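Local coordinates for OxyA protein (Actinoplanes teichomyceticus, PDB 5HH3), which probably catalyses, as a haem-dependent cytochrome P450, a phenolic coupling step that cyclises the peptide precursor of a glycopeptide antibiotic, at residues W55-Y60 with V310-L315; L315-R320 with E337-G342. All blocks are in the same frame, centred on the assembly; numbering follows the deposited sequence.

From the N terminus, the chain first passes along strand 53-57, then runs through some 250 residues, most of them helical, before strand 309-312 returns beside it. That pairing, contact 1, closes the long loop and draws the N-terminal part of the P450 fold onto its C-terminal part. Contact 2 follows in series: helix 314-318, which starts straight after the returning strand, meets 337-342 across a short connection without helix or strand. Neither contact nests in the other, yet both share Leu-315 and touch directly. Thr-58 packs on Ala-316, while Tyr-60 meets Ala-317 and His-338. Together they join the mixed sheet, helix 314-318 and the loop leading to the haem cysteine.

Contact 1. Residues W55-Y60 with V310-L315; sequences WLATGY and VTCSLL
Parallel pairing of strands 53-57 and 309-312 forms an inner part of the mixed beta sheet of the cytochrome P450 fold, with Trp-55, Leu-56 and Ala-57 abreast of Val-310, Thr-311 and Cys-312. Thr-311 uses both backbone polar groups: its N donates to Trp-55 O at 2.9 Å, and its O accepts from Ala-57 N at 2.8 Å. Past the last paired residues the ladder gains one more rung, Ser-313 N to Ala-57 O at 2.8 Å, almost perfectly straight at 178°. Trp-55 O has a second donor, a water at 2.8 Å that also bonds Thr-311 OG1.

On one face, Val-310 forks between two neighbours. CG1, trans to the backbone N (chi1 178°), lies 3.9 Å from Ala-57 CB, and CG2 sits 4.1 Å from Trp-55 CB, where the indole turns away to bond Asp-308. On the other face, Leu-56 CG lies anti to the backbone N (chi1 180°), and CD1 turns toward the facing strand, 3.5 Å from Thr-311 O, with Ser-313 CB alongside. Ser-313 is the N-cap of helix 314-318: its OG bonds Ala-316 N and also His-20.

Helix 60-68 covers Ala-57 and Cys-312, helix 29-37 packs on Leu-56 and Ser-313, strand 40-45 continues the sheet beyond Leu-56 through Thr-41, and the backbone of Val-310 hydrogen-bonds that of Arg-291, a haem-binding residue on strand 291-293.

Contact 2. Residues L315-R320 with E337-G342; sequences LAANRR and EHLAFG. With HEM (protoporphyrin IX containing Fe), chain G.
Asn-318 and Leu-339 make the hydrogen bond between these segments: Leu-339 N points straight (173°) at Asn-318 OD1, 2.8 Å away, and approaches it at a bent 129° from the C=O. The other end of the amide is also fixed: ND2 of Asn-318 bonds Thr-283 OG1 and lies 3.8 Å from Ala-340 CB. The His-338 imidazole stands nearly perpendicular to this amide; with CG wedged between its backbone N and carbonyl carbon (chi1 64°), ND1 accepts Ala-340 N at 3.2 Å, in the ring plane. Arg-320 folds back so that NH1 reaches Ala-317 O, 2.7 Å away, at the end of helix 314-318.

Residues 337-342 lead into the cysteine-ligand loop of P450 enzymes, which begins at Phe-341 and supplies Cys-348 to the haem iron. Asn-318 O also receives Arg-280, the arginine of the family's ExxR motif on helix 274-282.

Apolar contact is slight, Ala-317 CB meeting Leu-339 CD1 at 4.0 Å. Charge is looser still: Arg-320 NH2 lies 4.5 Å from Glu-337 OE1, with no N-H directed at it. Against the haem, Phe-341 CE1 comes within 3.6 Å of C3C, and Gly-342 N within 3.6 Å of methyl CMD.

Contact 1. Residues W55-Y60 with V310-L315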
loop_
_atom_site.group_PDB
_atom_site.type_symbol
_atom_site.label_atom_id
_atom_site.label_comp_id
_atom_site.label_asym_id
_atom_site.label_seq_id
_atom_site.Cartn_x
_atom_site.Cartn_y
_atom_site.Cartn_z
ATOM N N TRP B 55 7.892 10.828 7.855
ATOM C CA TRP B 55 9.050 10.817 8.716
ATOM C C TRP B 55 9.183 9.474 9.437
ATOM O O TRP B 55 8.184 8.782 9.695
ATOM C CB TRP B 55 8.894 11.867 9.817
ATOM C CG TRP B 55 8.702 13.282 9.412
ATOM C CD1 TRP B 55 7.513 13.928 9.232
ATOM C CD2 TRP B 55 9.731 14.269 9.229
ATOM N NE1 TRP B 55 7.735 15.243 8.910
ATOM C CE2 TRP B 55 9.090 15.490 8.936
ATOM C CE3 TRP B 55 11.134 14.242 9.297
ATOM C CZ2 TRP B 55 9.790 16.671 8.701
ATOM C CZ3 TRP B 55 11.853 15.475 9.069
ATOM C CH2 TRP B 55 11.171 16.641 8.774
ATOM N N LEU B 56 10.422 9.146 9.786
ATOM C CA LEU B 56 10.743 7.997 10.620
ATOM C C LEU B 56 11.390 8.507 11.886
ATOM O O LEU B 56 12.407 9.182 11.794
ATOM C CB LEU B 56 11.723 7.072 9.895
ATOM C CG LEU B 56 12.177 5.806 10.622
ATOM C CD1 LEU B 56 11.043 4.789 10.669
ATOM C CD2 LEU B 56 13.387 5.205 9.919
ATOM N N ALA B 57 10.817 8.187 13.040
ATOM C CA ALA B 57 11.395 8.536 14.356
ATOM C C ALA B 57 12.160 7.325 14.861
ATOM O O ALA B 57 11.587 6.239 14.946
ATOM C CB ALA B 57 10.301 8.900 15.356
ATOM N N THR B 58 13.445 7.521 15.163
ATOM C CA THR B 58 14.327 6.478 15.667
ATOM C C THR B 58 14.853 6.741 17.086
ATOM O O THR B 58 15.293 5.790 17.741
ATOM C CB THR B 58 15.558 6.274 14.734
ATOM O OG1 THR B 58 16.279 7.501 14.590
ATOM C CG2 THR B 58 15.150 5.796 13.351
ATOM N N GLY B 59 14.860 8.008 17.525
ATOM C CA GLY B 59 15.326 8.387 18.854
ATOM C C GLY B 59 14.339 7.960 19.926
ATOM O O GLY B 59 13.118 8.126 19.765
ATOM N N TYR B 60 14.875 7.406 21.009
ATOM C CA TYR B 60 14.069 6.859 22.123
ATOM C C TYR B 60 13.093 7.881 22.710
ATOM O O TYR B 60 11.880 7.626 22.824
ATOM C CB TYR B 60 14.993 6.342 23.250
ATOM C CG TYR B 60 14.351 5.355 24.185
ATOM C CD1 TYR B 60 13.662 5.761 25.338
ATOM C CD2 TYR B 60 14.460 3.995 23.942
ATOM C CE1 TYR B 60 13.066 4.822 26.191
ATOM C CE2 TYR B 60 13.886 3.056 24.783
ATOM C CZ TYR B 60 13.201 3.469 25.907
ATOM O OH TYR B 60 12.665 2.475 26.705
ATOM N N VAL B 310 4.341 10.269 10.807
ATOM C CA VAL B 310 5.513 9.772 11.522
ATOM C C VAL B 310 5.336 8.284 11.858
ATOM O O VAL B 310 4.336 7.896 12.473
ATOM C CB VAL B 310 5.720 10.525 12.843
ATOM C CG1 VAL B 310 6.920 9.952 13.609
ATOM C CG2 VAL B 310 5.873 12.034 12.579
ATOM N N THR B 311 6.327 7.483 11.487
ATOM C CA THR B 311 6.385 6.071 11.825
ATOM C C THR B 311 7.499 5.922 12.838
ATOM O O THR B 311 8.607 6.456 12.618
ATOM C CB THR B 311 6.702 5.255 10.566
ATOM O OG1 THR B 311 5.690 5.505 9.579
ATOM C CG2 THR B 311 6.799 3.756 10.874
ATOM N N CYS B 312 7.221 5.252 13.952
ATOM C CA CYS B 312 8.214 5.097 15.011
ATOM C C CYS B 312 8.911 3.735 14.919
ATOM O O CYS B 312 8.230 2.701 14.848
ATOM C CB CYS B 312 7.584 5.265 16.382
ATOM S SG CYS B 312 6.838 6.884 16.644
ATOM N N SER B 313 10.256 3.755 14.902
ATOM C CA SER B 313 11.065 2.552 14.893
ATOM C C SER B 313 11.381 2.095 16.334
ATOM O O SER B 313 12.349 2.549 16.987
ATOM C CB SER B 313 12.349 2.770 14.100
ATOM O OG SER B 313 13.119 1.587 14.024
ATOM N N LEU B 314 10.569 1.155 16.796
ATOM C CA LEU B 314 10.770 0.483 18.065
ATOM C C LEU B 314 12.065 -0.322 18.048
ATOM O O LEU B 314 12.767 -0.372 19.055
ATOM C CB LEU B 314 9.581 -0.415 18.403
ATOM C CG LEU B 314 8.177 0.196 18.388
ATOM C CD1 LEU B 314 7.122 -0.824 18.820
ATOM C CD2 LEU B 314 8.135 1.418 19.287
ATOM N N LEU B 315 12.392 -0.928 16.911
ATOM C CA LEU B 315 13.688 -1.601 16.742
ATOM C C LEU B 315 14.844 -0.611 16.990
ATOM O O LEU B 315 15.731 -0.890 17.825
ATOM C CB LEU B 315 13.784 -2.229 15.353
ATOM C CG LEU B 315 15.066 -3.006 15.004
ATOM C CD1 LEU B 315 15.260 -4.153 15.942
ATOM C CD2 LEU B 315 15.019 -3.525 13.587
HETATM O O HOH W 1 5.787 8.211 8.319
#

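Contact 2. Residues L315-R320 with E337-G342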
loop_
_atom_site.group_PDB
_atom_site.type_symbol
_atom_site.label_atom_id
_atom_site.label_comp_id
_atom_site.label_asym_id
_atom_site.label_seq_id
_atom_site.Cartn_x
_atom_site.Cartn_y
_atom_site.Cartn_z
ATOM N N LEU B 315 12.392 -0.928 16.911
ATOM C CA LEU B 315 13.688 -1.601 16.742
ATOM C C LEU B 315 14.844 -0.611 16.990
ATOM O O LEU B 315 15.731 -0.890 17.825
ATOM C CB LEU B 315 13.784 -2.229 15.353
ATOM C CG LEU B 315 15.066 -3.006 15.004
ATOM C CD1 LEU B 315 15.260 -4.153 15.942
ATOM C CD2 LEU B 315 15.019 -3.525 13.587
ATOM N N ALA B 316 14.787 0.563 16.343
ATOM C CA ALA B 316 15.810 1.587 16.532
ATOM C C ALA B 316 15.933 2.020 17.993
ATOM O O ALA B 316 17.041 2.116 18.506
ATOM C CB ALA B 316 15.586 2.797 15.626
ATOM N N ALA B 317 14.808 2.219 18.677
ATOM C CA ALA B 317 14.831 2.644 20.077
ATOM C C ALA B 317 15.443 1.581 20.980
ATOM O O ALA B 317 16.248 1.902 21.854
ATOM C CB ALA B 317 13.416 2.939 20.556
ATOM N N ASN B 318 15.029 0.336 20.775
ATOM C CA ASN B 318 15.421 -0.783 21.626
ATOM C C ASN B 318 16.869 -1.215 21.410
ATOM O O ASN B 318 17.518 -1.711 22.352
ATOM C CB ASN B 318 14.481 -1.963 21.403
ATOM C CG ASN B 318 13.070 -1.671 21.875
ATOM O OD1 ASN B 318 12.814 -0.645 22.514
ATOM N ND2 ASN B 318 12.151 -2.576 21.591
ATOM N N ARG B 319 17.343 -1.030 20.175
ATOM C CA ARG B 319 18.684 -1.387 19.769
ATOM C C ARG B 319 19.538 -0.128 19.471
ATOM O O ARG B 319 20.425 -0.157 18.623
ATOM C CB ARG B 319 18.593 -2.306 18.552
ATOM C CG ARG B 319 17.715 -3.556 18.761
ATOM C CD ARG B 319 18.247 -4.469 19.858
ATOM N NE ARG B 319 19.574 -4.898 19.440
ATOM C CZ ARG B 319 19.823 -5.859 18.556
ATOM N NH1 ARG B 319 18.853 -6.628 18.065
ATOM N NH2 ARG B 319 21.081 -6.077 18.196
ATOM N N ARG B 320 19.298 0.948 20.226
ATOM C CA ARG B 320 19.848 2.270 19.907
ATOM C C ARG B 320 21.371 2.334 19.953
ATOM O O ARG B 320 21.972 3.158 19.253
ATOM C CB ARG B 320 19.258 3.341 20.818
ATOM C CG ARG B 320 19.717 3.289 22.272
ATOM C CD ARG B 320 18.918 4.301 23.087
ATOM N NE ARG B 320 18.833 3.995 24.513
ATOM C CZ ARG B 320 18.151 2.973 25.045
ATOM N NH1 ARG B 320 17.507 2.075 24.284
ATOM N NH2 ARG B 320 18.120 2.824 26.365
ATOM N N GLU B 337 15.728 -1.426 29.306
ATOM C CA GLU B 337 14.705 -0.501 28.820
ATOM C C GLU B 337 14.316 -0.811 27.400
ATOM O O GLU B 337 15.182 -0.986 26.530
ATOM C CB GLU B 337 15.211 0.926 28.871
ATOM C CG GLU B 337 15.525 1.403 30.275
ATOM C CD GLU B 337 16.031 2.840 30.290
ATOM O OE1 GLU B 337 15.346 3.729 29.733
ATOM O OE2 GLU B 337 17.114 3.070 30.865
ATOM N N HIS B 338 13.013 -0.874 27.159
ATOM C CA HIS B 338 12.507 -0.995 25.795
ATOM C C HIS B 338 11.117 -0.386 25.643
ATOM O O HIS B 338 10.429 -0.102 26.637
ATOM C CB HIS B 338 12.483 -2.463 25.375
ATOM C CG HIS B 338 11.550 -3.298 26.194
ATOM N ND1 HIS B 338 10.190 -3.329 25.984
ATOM C CD2 HIS B 338 11.783 -4.128 27.233
ATOM C CE1 HIS B 338 9.627 -4.139 26.858
ATOM N NE2 HIS B 338 10.570 -4.633 27.623
ATOM N N LEU B 339 10.737 -0.196 24.383
ATOM C CA LEU B 339 9.411 0.249 23.970
ATOM C C LEU B 339 8.765 -0.772 23.032
ATOM O O LEU B 339 8.026 -0.399 22.105
ATOM C CB LEU B 339 9.533 1.585 23.243
ATOM C CG LEU B 339 10.134 2.754 23.994
ATOM C CD1 LEU B 339 10.412 3.888 23.032
ATOM C CD2 LEU B 339 9.210 3.182 25.131
ATOM N N ALA B 340 9.086 -2.052 23.220
ATOM C CA ALA B 340 8.574 -3.155 22.373
ATOM C C ALA B 340 7.057 -3.251 22.266
ATOM O O ALA B 340 6.533 -3.759 21.272
ATOM C CB ALA B 340 9.149 -4.490 22.840
ATOM N N PHE B 341 6.369 -2.779 23.292
ATOM C CA PHE B 341 4.908 -2.750 23.343
ATOM C C PHE B 341 4.320 -1.346 23.098
ATOM O O PHE B 341 3.150 -1.090 23.412
ATOM C CB PHE B 341 4.433 -3.290 24.697
ATOM C CG PHE B 341 4.794 -4.731 24.928
ATOM C CD1 PHE B 341 4.047 -5.740 24.346
ATOM C CD2 PHE B 341 5.876 -5.075 25.756
ATOM C CE1 PHE B 341 4.383 -7.074 24.544
ATOM C CE2 PHE B 341 6.212 -6.402 25.963
ATOM C CZ PHE B 341 5.469 -7.406 25.349
ATOM N N GLY B 342 5.119 -0.448 22.519
ATOM C CA GLY B 342 4.655 0.882 22.205
ATOM C C GLY B 342 4.589 1.781 23.431
ATOM O O GLY B 342 5.269 1.550 24.422
HETATM C CHA HEM G . -0.976 -2.688 20.301
HETATM C CHB HEM G . -3.236 -6.764 21.648
HETATM C CHC HEM G . 1.048 -9.069 21.761
HETATM C CHD HEM G . 3.269 -4.981 20.497
HETATM C C1A HEM G . -1.946 -3.607 20.626
HETATM C C2A HEM G . -3.343 -3.343 20.577
HETATM C C3A HEM G . -3.978 -4.482 20.967
HETATM C C4A HEM G . -2.982 -5.459 21.251
HETATM C CMA HEM G . -5.469 -4.692 21.059
HETATM C CAA HEM G . -3.988 -2.029 20.183
HETATM C CBA HEM G . -4.116 -1.152 21.428
HETATM C CGA HEM G . -4.722 0.219 21.172
HETATM O O1A HEM G . -4.700 0.762 20.040
HETATM O O2A HEM G . -5.253 0.846 22.127
HETATM C C1B HEM G . -2.263 -7.774 21.789
HETATM C C2B HEM G . -2.552 -9.134 22.149
HETATM C C3B HEM G . -1.347 -9.803 22.185
HETATM C C4B HEM G . -0.318 -8.786 21.833
HETATM C CMB HEM G . -3.915 -9.725 22.442
HETATM C CAB HEM G . -1.014 -11.208 22.533
HETATM C CBB HEM G . -1.838 -12.134 23.034
HETATM C C1C HEM G . 2.056 -8.178 21.413
HETATM C C2C HEM G . 3.431 -8.485 21.332
HETATM C C3C HEM G . 4.080 -7.300 20.958
HETATM C C4C HEM G . 3.062 -6.292 20.832
HETATM C CMC HEM G . 4.062 -9.842 21.585
HETATM C CAC HEM G . 5.524 -7.030 20.738
HETATM C CBC HEM G . 6.530 -7.881 20.920
HETATM C C1D HEM G . 2.242 -4.051 20.345
HETATM C C2D HEM G . 2.544 -2.666 19.925
HETATM C C3D HEM G . 1.369 -2.022 19.866
HETATM C C4D HEM G . 0.360 -3.031 20.253
HETATM C CMD HEM G . 3.874 -2.028 19.593
HETATM C CAD HEM G . 1.182 -0.562 19.476
HETATM C CBD HEM G . 1.093 -0.311 17.963
HETATM C CGD HEM G . 0.911 1.186 17.665
HETATM O O1D HEM G . 0.773 1.621 16.507
HETATM O O2D HEM G . 0.900 2.057 18.545
HETATM N NA HEM G . -1.737 -4.903 21.055
HETATM N NB HEM G . -0.943 -7.625 21.646
HETATM N NC HEM G . 1.860 -6.852 21.152
HETATM N ND HEM G . 0.923 -4.217 20.566
HETATM FE FE HEM G . 0.029 -5.842 21.094
HETATM O O HOH W 2 -0.369 -6.257 19.070
#